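Local coordinates for thermospermine synthase (Medicago truncatula, PDB 6BQ6), which probably transfers an aminopropyl group from decarboxylated S-adenosylmethionine to spermidine, giving thermospermine and methylthioadenosine in plant polyamine biosynthesis, at residues Y195-K205 with I233-F241; P94-P102 with L268-R278. All coordinates share one frame; numbering follows the deposited sequence.

Contact 1: residues Y195-K205 with I233-F241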
loop_
_atom_site.group_PDB
_atom_site.type_symbol
_atom_site.label_atom_id
_atom_site.label_comp_id
_atom_site.label_asym_id
_atom_site.label_seq_id
_atom_site.Cartn_x
_atom_site.Cartn_y
_atom_site.Cartn_z
ATOM N N TYR B 195 23.002 6.314 -24.979
ATOM C CA TYR B 195 22.588 5.001 -25.453
ATOM C C TYR B 195 22.299 5.029 -26.964
ATOM O O TYR B 195 21.833 4.050 -27.516
ATOM C CB TYR B 195 21.327 4.549 -24.703
ATOM C CG TYR B 195 21.491 4.281 -23.249
ATOM C CD1 TYR B 195 21.313 5.269 -22.303
ATOM C CD2 TYR B 195 21.755 2.997 -22.810
ATOM C CE1 TYR B 195 21.430 4.997 -20.934
ATOM C CE2 TYR B 195 21.901 2.731 -21.459
ATOM C CZ TYR B 195 21.700 3.705 -20.534
ATOM O OH TYR B 195 21.817 3.375 -19.231
ATOM N N THR B 196 22.593 6.138 -27.643
ATOM C CA THR B 196 22.258 6.184 -29.055
ATOM C C THR B 196 23.365 5.591 -29.939
ATOM O O THR B 196 24.567 5.617 -29.583
ATOM C CB THR B 196 21.951 7.620 -29.517
ATOM O OG1 THR B 196 23.093 8.441 -29.294
ATOM C CG2 THR B 196 20.804 8.195 -28.755
ATOM N N LYS B 197 22.948 5.177 -31.134
ATOM C CA LYS B 197 23.840 4.660 -32.153
ATOM C C LYS B 197 24.939 5.661 -32.444
ATOM O O LYS B 197 26.126 5.320 -32.442
ATOM C CB LYS B 197 23.098 4.321 -33.438
ATOM C CG LYS B 197 23.990 3.775 -34.533
ATOM C CD LYS B 197 23.209 3.525 -35.829
ATOM C CE LYS B 197 24.077 2.794 -36.854
ATOM N NZ LYS B 197 25.059 3.694 -37.510
ATOM N N ASP B 198 24.547 6.905 -32.673
ATOM C CA ASP B 198 25.540 7.936 -32.997
ATOM C C ASP B 198 26.507 8.212 -31.849
ATOM O O ASP B 198 27.703 8.428 -32.097
ATOM C CB ASP B 198 24.866 9.222 -33.413
ATOM C CG ASP B 198 24.424 9.214 -34.883
ATOM O OD1 ASP B 198 24.635 8.220 -35.616
ATOM O OD2 ASP B 198 23.845 10.244 -35.309
ATOM N N PHE B 199 26.012 8.217 -30.607
ATOM C CA PHE B 199 26.912 8.310 -29.448
ATOM C C PHE B 199 27.970 7.200 -29.467
ATOM O O PHE B 199 29.182 7.447 -29.362
ATOM C CB PHE B 199 26.129 8.323 -28.124
ATOM C CG PHE B 199 27.017 8.213 -26.912
ATOM C CD1 PHE B 199 27.829 9.280 -26.545
ATOM C CD2 PHE B 199 27.160 7.021 -26.283
ATOM C CE1 PHE B 199 28.694 9.177 -25.481
ATOM C CE2 PHE B 199 28.000 6.905 -25.205
ATOM C CZ PHE B 199 28.782 7.979 -24.815
ATOM N N TYR B 200 27.512 5.976 -29.617
ATOM C CA TYR B 200 28.417 4.838 -29.573
ATOM C C TYR B 200 29.409 4.887 -30.700
ATOM O O TYR B 200 30.585 4.677 -30.462
ATOM C CB TYR B 200 27.647 3.545 -29.656
ATOM C CG TYR B 200 26.781 3.194 -28.482
ATOM C CD1 TYR B 200 27.200 3.413 -27.153
ATOM C CD2 TYR B 200 25.570 2.544 -28.686
ATOM C CE1 TYR B 200 26.393 3.042 -26.073
ATOM C CE2 TYR B 200 24.789 2.149 -27.620
ATOM C CZ TYR B 200 25.205 2.400 -26.305
ATOM O OH TYR B 200 24.407 1.996 -25.245
ATOM N N GLU B 201 28.929 5.196 -31.915
ATOM C CA GLU B 201 29.785 5.210 -33.102
ATOM C C GLU B 201 30.761 6.357 -33.135
ATOM O O GLU B 201 31.910 6.143 -33.478
ATOM C CB GLU B 201 28.948 5.230 -34.393
ATOM C CG GLU B 201 29.738 4.788 -35.636
ATOM C CD GLU B 201 28.875 4.752 -36.886
ATOM O OE1 GLU B 201 29.446 4.493 -37.986
ATOM O OE2 GLU B 201 27.635 4.964 -36.759
ATOM N N LEU B 202 30.295 7.551 -32.827
ATOM C CA LEU B 202 31.028 8.784 -33.098
ATOM C C LEU B 202 31.682 9.354 -31.879
ATOM O O LEU B 202 32.582 10.161 -32.025
ATOM C CB LEU B 202 30.103 9.838 -33.715
ATOM C CG LEU B 202 29.460 9.399 -35.036
ATOM C CD1 LEU B 202 28.616 10.518 -35.632
ATOM C CD2 LEU B 202 30.491 8.903 -36.058
ATOM N N THR B 203 31.289 8.938 -30.670
ATOM C CA THR B 203 31.864 9.497 -29.431
ATOM C C THR B 203 32.586 8.433 -28.643
ATOM O O THR B 203 33.729 8.611 -28.250
ATOM C CB THR B 203 30.805 10.245 -28.555
ATOM O OG1 THR B 203 30.212 11.357 -29.279
ATOM C CG2 THR B 203 31.391 10.720 -27.242
ATOM N N LEU B 204 31.909 7.320 -28.384
ATOM C CA LEU B 204 32.475 6.300 -27.484
ATOM C C LEU B 204 33.547 5.452 -28.182
ATOM O O LEU B 204 34.670 5.267 -27.672
ATOM C CB LEU B 204 31.349 5.403 -26.965
ATOM C CG LEU B 204 31.810 4.526 -25.764
ATOM C CD1 LEU B 204 30.805 4.527 -24.632
ATOM C CD2 LEU B 204 32.100 3.148 -26.268
ATOM N N LYS B 205 33.189 4.867 -29.321
ATOM C CA LYS B 205 34.132 3.969 -30.029
ATOM C C LYS B 205 35.488 4.601 -30.299
ATOM O O LYS B 205 36.519 3.960 -30.021
ATOM C CB LYS B 205 33.480 3.385 -31.290
ATOM C CG LYS B 205 34.200 2.184 -31.878
ATOM C CD LYS B 205 33.273 1.340 -32.765
ATOM C CE LYS B 205 33.932 1.012 -34.075
ATOM N NZ LYS B 205 33.182 -0.037 -34.827
ATOM N N ILE B 233 18.733 -1.824 -26.344
ATOM C CA ILE B 233 20.152 -1.586 -26.093
ATOM C C ILE B 233 21.011 -2.615 -26.843
ATOM O O ILE B 233 21.964 -2.284 -27.518
ATOM C CB ILE B 233 20.447 -1.618 -24.589
ATOM C CG1 ILE B 233 19.836 -0.378 -23.897
ATOM C CG2 ILE B 233 21.959 -1.630 -24.363
ATOM C CD1 ILE B 233 19.939 -0.362 -22.407
ATOM N N TYR B 234 20.651 -3.891 -26.742
ATOM C CA TYR B 234 21.314 -4.900 -27.504
ATOM C C TYR B 234 21.331 -4.567 -29.008
ATOM O O TYR B 234 22.346 -4.592 -29.648
ATOM C CB TYR B 234 20.672 -6.282 -27.255
ATOM C CG TYR B 234 21.169 -7.327 -28.189
ATOM C CD1 TYR B 234 22.415 -7.887 -28.045
ATOM C CD2 TYR B 234 20.387 -7.742 -29.287
ATOM C CE1 TYR B 234 22.893 -8.832 -28.956
ATOM C CE2 TYR B 234 20.842 -8.676 -30.178
ATOM C CZ TYR B 234 22.082 -9.245 -30.022
ATOM O OH TYR B 234 22.555 -10.173 -30.931
ATOM N N ASN B 235 20.174 -4.275 -29.557
ATOM C CA ASN B 235 20.111 -4.005 -30.987
ATOM C C ASN B 235 20.872 -2.761 -31.408
ATOM O O ASN B 235 21.477 -2.742 -32.486
ATOM C CB ASN B 235 18.668 -3.934 -31.484
ATOM C CG ASN B 235 18.588 -3.982 -33.015
ATOM O OD1 ASN B 235 19.180 -4.872 -33.637
ATOM N ND2 ASN B 235 17.901 -2.994 -33.631
ATOM N N THR B 236 20.826 -1.728 -30.580
ATOM C CA THR B 236 21.558 -0.500 -30.876
ATOM C C THR B 236 23.041 -0.820 -30.930
ATOM O O THR B 236 23.748 -0.466 -31.893
ATOM C CB THR B 236 21.212 0.612 -29.886
ATOM O OG1 THR B 236 19.789 0.846 -29.901
ATOM C CG2 THR B 236 21.930 1.894 -30.237
ATOM N N LEU B 237 23.543 -1.557 -29.927
ATOM C CA LEU B 237 24.949 -1.949 -29.950
ATOM C C LEU B 237 25.321 -2.853 -31.132
ATOM O O LEU B 237 26.431 -2.758 -31.635
ATOM C CB LEU B 237 25.356 -2.584 -28.622
ATOM C CG LEU B 237 25.470 -1.604 -27.460
ATOM C CD1 LEU B 237 25.464 -2.325 -26.120
ATOM C CD2 LEU B 237 26.690 -0.742 -27.596
ATOM N N ARG B 238 24.398 -3.712 -31.578
ATOM C CA ARG B 238 24.646 -4.618 -32.701
ATOM C C ARG B 238 24.864 -3.809 -33.992
ATOM O O ARG B 238 25.541 -4.253 -34.943
ATOM C CB ARG B 238 23.436 -5.584 -32.825
ATOM C CG ARG B 238 23.576 -6.645 -33.873
ATOM C CD ARG B 238 22.555 -7.772 -33.673
ATOM N NE ARG B 238 21.150 -7.328 -33.623
ATOM C CZ ARG B 238 20.095 -8.132 -33.844
ATOM N NH1 ARG B 238 18.846 -7.685 -33.754
ATOM N NH2 ARG B 238 20.302 -9.401 -34.161
ATOM N N GLN B 239 24.360 -2.591 -34.015
ATOM C CA GLN B 239 24.592 -1.715 -35.204
ATOM C C GLN B 239 25.982 -1.093 -35.257
ATOM O O GLN B 239 26.344 -0.456 -36.255
ATOM C CB GLN B 239 23.596 -0.538 -35.227
ATOM C CG GLN B 239 22.129 -0.882 -35.099
ATOM C CD GLN B 239 21.719 -2.031 -35.973
ATOM O OE1 GLN B 239 21.984 -2.019 -37.191
ATOM N NE2 GLN B 239 21.073 -3.033 -35.392
ATOM N N VAL B 240 26.724 -1.141 -34.157
ATOM C CA VAL B 240 27.969 -0.423 -34.025
ATOM C C VAL B 240 29.179 -1.333 -33.857
ATOM O O VAL B 240 30.240 -1.030 -34.363
ATOM C CB VAL B 240 27.899 0.549 -32.826
ATOM C CG1 VAL B 240 29.189 1.338 -32.623
ATOM C CG2 VAL B 240 26.698 1.493 -32.976
ATOM N N PHE B 241 29.067 -2.362 -33.022
ATOM C CA PHE B 241 30.186 -3.242 -32.721
ATOM C C PHE B 241 29.965 -4.618 -33.314
ATOM O O PHE B 241 28.814 -5.073 -33.438
ATOM C CB PHE B 241 30.285 -3.440 -31.186
ATOM C CG PHE B 241 30.708 -2.213 -30.435
ATOM C CD1 PHE B 241 32.051 -1.919 -30.281
ATOM C CD2 PHE B 241 29.775 -1.361 -29.887
ATOM C CE1 PHE B 241 32.448 -0.781 -29.595
ATOM C CE2 PHE B 241 30.155 -0.249 -29.196
ATOM C CZ PHE B 241 31.498 0.050 -29.039
#
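Tyr200 lays one face of its ring under Leu237, whose CD2 sits 3.6 Å from the ring centroid and 17° off the normal, a CH-pi contact offset toward the CE2 rim. Thr236 CG2 meets the edge of the same ring, and the methyls of Val240 press on Tyr200 CB. Cutting the Tyr200 ring back to an alanine would probably open a gap beneath Leu237 and leave Thr236 CG2 without that edge. That methyl also lies 3.5 Å from Tyr195 O where the helix starts; Thr236 turns OG1 beside its backbone N, back toward Cys232 O, sending CG2 out to the neighbouring helix. In the Rossmann-like domain of the spermidine synthase family, helix segments 197-204 and 233-238 lie side by side over one face of the central sheet, crossing at -42°. Toward the ligand pocket, Ile233 CD1 meets Tyr195 CE2 obliquely at 3.8 Å. At the other end Lys205 runs antiparallel to Phe241, its CD 3.9 Å from CE1 of that ring, and NZ bonds Val240 O at 3.1 Å, nearly along the C=O axis; Asp265 takes the same ammonium in a salt bridge. Lys197 crosses Gln239 CB with its CE, then bends at chi4 (-77°) to bridge Glu201 OE2.

Contact 2: residues P94-P102 with L268-R278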
loop_
_atom_site.group_PDB
_atom_site.type_symbol
_atom_site.label_atom_id
_atom_site.label_comp_id
_atom_site.label_asym_id
_atom_site.label_seq_id
_atom_site.Cartn_x
_atom_site.Cartn_y
_atom_site.Cartn_z
ATOM N N PRO B 94 32.967 -9.382 -16.162
ATOM C CA PRO B 94 33.029 -9.998 -17.487
ATOM C C PRO B 94 33.804 -9.133 -18.493
ATOM O O PRO B 94 34.660 -9.664 -19.234
ATOM C CB PRO B 94 31.557 -10.133 -17.856
ATOM C CG PRO B 94 30.871 -10.334 -16.547
ATOM C CD PRO B 94 31.581 -9.384 -15.617
ATOM N N ALA B 95 33.520 -7.830 -18.539
ATOM C CA ALA B 95 34.270 -6.956 -19.445
ATOM C C ALA B 95 35.751 -7.012 -19.215
ATOM O O ALA B 95 36.540 -7.264 -20.136
ATOM C CB ALA B 95 33.773 -5.531 -19.358
ATOM N N LEU B 96 36.178 -6.822 -17.976
ATOM C CA LEU B 96 37.638 -6.736 -17.730
ATOM C C LEU B 96 38.312 -8.091 -17.956
ATOM O O LEU B 96 39.435 -8.180 -18.469
ATOM C CB LEU B 96 37.965 -6.212 -16.367
ATOM C CG LEU B 96 38.055 -4.676 -16.281
ATOM C CD1 LEU B 96 36.722 -3.984 -16.523
ATOM C CD2 LEU B 96 38.665 -4.274 -14.960
ATOM N N LEU B 97 37.613 -9.171 -17.610
ATOM C CA LEU B 97 38.183 -10.478 -17.801
ATOM C C LEU B 97 38.340 -10.888 -19.265
ATOM O O LEU B 97 39.208 -11.676 -19.578
ATOM C CB LEU B 97 37.365 -11.546 -17.034
ATOM C CG LEU B 97 37.398 -11.413 -15.522
ATOM C CD1 LEU B 97 36.309 -12.243 -14.874
ATOM C CD2 LEU B 97 38.778 -11.814 -14.968
ATOM N N HIS B 98 37.496 -10.397 -20.152
ATOM C CA HIS B 98 37.598 -10.695 -21.537
ATOM C C HIS B 98 38.692 -9.875 -22.187
ATOM O O HIS B 98 39.120 -10.238 -23.293
ATOM C CB HIS B 98 36.285 -10.472 -22.253
ATOM C CG HIS B 98 35.289 -11.601 -22.085
ATOM N ND1 HIS B 98 34.510 -11.746 -20.974
ATOM C CD2 HIS B 98 34.986 -12.647 -22.892
ATOM C CE1 HIS B 98 33.759 -12.830 -21.091
ATOM N NE2 HIS B 98 34.008 -13.384 -22.261
ATOM N N HIS B 99 39.131 -8.820 -21.506
ATOM C CA HIS B 99 40.211 -7.983 -22.000
ATOM C C HIS B 99 41.568 -8.619 -21.692
ATOM O O HIS B 99 41.752 -9.236 -20.630
ATOM C CB HIS B 99 40.128 -6.625 -21.331
ATOM C CG HIS B 99 40.871 -5.586 -22.087
ATOM N ND1 HIS B 99 42.232 -5.446 -21.974
ATOM C CD2 HIS B 99 40.467 -4.693 -23.020
ATOM C CE1 HIS B 99 42.644 -4.495 -22.793
ATOM N NE2 HIS B 99 41.596 -4.028 -23.455
ATOM N N PRO B 100 42.545 -8.492 -22.610
ATOM C CA PRO B 100 43.827 -9.162 -22.345
ATOM C C PRO B 100 44.636 -8.561 -21.191
ATOM O O PRO B 100 45.308 -9.290 -20.450
ATOM C CB PRO B 100 44.550 -9.073 -23.705
ATOM C CG PRO B 100 43.924 -7.937 -24.412
ATOM C CD PRO B 100 42.467 -7.998 -23.990
ATOM N N MET B 101 44.546 -7.253 -21.015
ATOM C CA MET B 101 45.261 -6.533 -19.966
ATOM C C MET B 101 44.688 -5.113 -19.809
ATOM O O MET B 101 45.168 -4.148 -20.385
ATOM C CB MET B 101 46.767 -6.493 -20.308
ATOM C CG MET B 101 47.620 -5.960 -19.153
ATOM S SD MET B 101 49.312 -5.815 -19.726
ATOM C CE MET B 101 49.183 -4.480 -20.914
ATOM N N PRO B 102 43.600 -4.987 -19.039
ATOM C CA PRO B 102 42.908 -3.688 -18.955
ATOM C C PRO B 102 43.554 -2.810 -17.905
ATOM O O PRO B 102 43.607 -3.200 -16.770
ATOM C CB PRO B 102 41.467 -4.088 -18.570
ATOM C CG PRO B 102 41.635 -5.391 -17.868
ATOM C CD PRO B 102 42.798 -6.095 -18.499
ATOM N N LEU B 268 34.637 -11.899 -28.069
ATOM C CA LEU B 268 34.245 -12.037 -26.651
ATOM C C LEU B 268 33.783 -13.484 -26.438
ATOM O O LEU B 268 32.594 -13.763 -26.376
ATOM C CB LEU B 268 33.131 -11.075 -26.331
ATOM C CG LEU B 268 33.410 -9.574 -26.460
ATOM C CD1 LEU B 268 32.096 -8.816 -26.570
ATOM C CD2 LEU B 268 34.209 -9.118 -25.257
ATOM N N ASP B 269 34.733 -14.383 -26.309
ATOM C CA ASP B 269 34.440 -15.810 -26.373
ATOM C C ASP B 269 35.487 -16.491 -25.536
ATOM O O ASP B 269 36.568 -16.819 -26.008
ATOM C CB ASP B 269 34.481 -16.330 -27.820
ATOM C CG ASP B 269 35.895 -16.269 -28.448
ATOM O OD1 ASP B 269 36.705 -15.375 -28.066
ATOM O OD2 ASP B 269 36.218 -17.125 -29.319
ATOM N N LEU B 270 35.212 -16.599 -24.265
ATOM C CA LEU B 270 36.058 -17.302 -23.349
ATOM C C LEU B 270 35.247 -18.355 -22.670
ATOM O O LEU B 270 34.044 -18.193 -22.410
ATOM C CB LEU B 270 36.649 -16.352 -22.336
ATOM C CG LEU B 270 37.707 -15.408 -22.889
ATOM C CD1 LEU B 270 38.167 -14.538 -21.748
ATOM C CD2 LEU B 270 38.886 -16.162 -23.497
ATOM N N SER B 271 35.914 -19.452 -22.354
ATOM C CA SER B 271 35.257 -20.525 -21.656
ATOM C C SER B 271 35.161 -20.165 -20.170
ATOM O O SER B 271 35.912 -19.338 -19.659
ATOM C CB SER B 271 36.074 -21.837 -21.826
ATOM O OG SER B 271 37.314 -21.746 -21.150
ATOM N N ALA B 272 34.278 -20.874 -19.486
ATOM C CA ALA B 272 34.195 -20.817 -18.035
ATOM C C ALA B 272 35.547 -20.970 -17.378
ATOM O O ALA B 272 35.929 -20.197 -16.529
ATOM C CB ALA B 272 33.244 -21.864 -17.515
ATOM N N GLU B 273 36.309 -21.970 -17.788
ATOM C CA GLU B 273 37.557 -22.214 -17.092
ATOM C C GLU B 273 38.584 -21.133 -17.332
ATOM O O GLU B 273 39.311 -20.802 -16.426
ATOM C CB GLU B 273 38.143 -23.576 -17.467
ATOM C CG GLU B 273 37.322 -24.768 -17.027
ATOM C CD GLU B 273 36.090 -25.006 -17.854
ATOM O OE1 GLU B 273 35.959 -24.464 -18.971
ATOM O OE2 GLU B 273 35.191 -25.717 -17.401
ATOM N N GLU B 274 38.661 -20.605 -18.550
ATOM C CA GLU B 274 39.589 -19.504 -18.820
ATOM C C GLU B 274 39.231 -18.258 -18.023
ATOM O O GLU B 274 40.091 -17.599 -17.446
ATOM C CB GLU B 274 39.693 -19.168 -20.315
ATOM C CG GLU B 274 40.751 -18.081 -20.649
ATOM C CD GLU B 274 42.101 -18.185 -19.900
ATOM O OE1 GLU B 274 42.595 -19.291 -19.586
ATOM O OE2 GLU B 274 42.713 -17.134 -19.648
ATOM N N LEU B 275 37.936 -17.969 -17.936
ATOM C CA LEU B 275 37.510 -16.929 -17.035
ATOM C C LEU B 275 37.935 -17.171 -15.589
ATOM O O LEU B 275 38.402 -16.264 -14.949
ATOM C CB LEU B 275 35.969 -16.757 -17.081
ATOM C CG LEU B 275 35.490 -16.139 -18.366
ATOM C CD1 LEU B 275 33.987 -16.268 -18.536
ATOM C CD2 LEU B 275 35.885 -14.676 -18.443
ATOM N N ASP B 276 37.763 -18.396 -15.063
ATOM C CA ASP B 276 38.189 -18.650 -13.659
ATOM C C ASP B 276 39.690 -18.452 -13.448
ATOM O O ASP B 276 40.127 -17.938 -12.415
ATOM C CB ASP B 276 37.794 -20.036 -13.178
ATOM C CG ASP B 276 36.298 -20.175 -12.980
ATOM O OD1 ASP B 276 35.635 -19.162 -12.620
ATOM O OD2 ASP B 276 35.764 -21.298 -13.190
ATOM N N ILE B 277 40.445 -18.840 -14.454
ATOM C CA ILE B 277 41.919 -18.668 -14.409
ATOM C C ILE B 277 42.290 -17.221 -14.336
ATOM O O ILE B 277 43.105 -16.843 -13.508
ATOM C CB ILE B 277 42.620 -19.357 -15.584
ATOM C CG1 ILE B 277 42.595 -20.872 -15.344
ATOM C CG2 ILE B 277 44.091 -18.917 -15.681
ATOM C CD1 ILE B 277 42.817 -21.683 -16.586
ATOM N N ARG B 278 41.645 -16.415 -15.184
ATOM C CA ARG B 278 41.845 -14.974 -15.172
ATOM C C ARG B 278 41.434 -14.336 -13.874
ATOM O O ARG B 278 42.110 -13.445 -13.410
ATOM C CB ARG B 278 41.147 -14.298 -16.361
ATOM C CG ARG B 278 41.792 -14.687 -17.674
ATOM C CD ARG B 278 41.105 -14.070 -18.859
ATOM N NE ARG B 278 41.678 -14.561 -20.144
ATOM C CZ ARG B 278 41.776 -13.824 -21.259
ATOM N NH1 ARG B 278 41.334 -12.571 -21.320
ATOM N NH2 ARG B 278 42.319 -14.376 -22.363
HETATM O O HOH W 1 32.703 -15.702 -22.861
#
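Leu97 and His98, at the end of helix 84-98, push into the angle between the 268-271 loop and helix 272-282. The apolar contacts come from leucines. Leu275 CD2 packs 3.7 Å from Leu97 CB and also reaches His98 CE1 obliquely, while Leu97 CD2 slides past Arg278 CB in the opposite direction. Leu270 CD1 lies over one face of the His98 imidazole, 4.2 Å from its centroid, in a CH-pi contact, and Leu268 CD2 crosses to His98 CB at about a right angle.

The hydrogen bonds fix the two polar side chains. His98 ND1 gives its proton to Pro94 O, one turn back, at 2.7 Å; the acceptor lies in the ring plane, although the donor stands above the carbonyl plane, and His98 N reaches that oxygen from the opposite face. His98 NE2 holds a water at 2.7 Å, which in turn accepts from Leu270 N, so the ring is tied at both nitrogens. Arg278, extended from CG to NE, sends NH1 to Leu97 O at 2.9 Å, helping to satisfy a carbonyl at the helix end.

Charge adds a second hold on the guanidinium: Arg278 NE meets the anti lone pair of Glu274 OE2 at 2.8 Å, nearly in plane, while Leu270 CD1 covers one face. Ser271, the N-cap of helix 272-282, accepts from Glu274 N through OG.

Helix segments 94-98 and 272-278 cross at 90°. Ile213 of strand 212-220 touches both His98 and Leu268, Phe295 of helix 292-298 meets the imidazole, and Leu268 also rests on strand 243-251.

Overall arrangement
Contacts 1 and 2 lie on opposite faces of the seven-stranded mixed sheet, their centres 23 Å apart and their nearest atoms about 7 Å apart, without touching. Strand 212-220 connects them: Thr216, Phe214 and Ala218 meet side chains of contact 1, Ile213 and Val215 those of contact 2. In sequence, both segments of contact 1 fall between the two that form contact 2. Contact 1 borders the active site: the Tyr195 side chain is about 7 Å from bound thermospermine, about 8 Å from that of Asp181, the predicted proton acceptor, and about 4 Å from that of the adenosine-site residue Cys191. Contact 2 lies away from these sites.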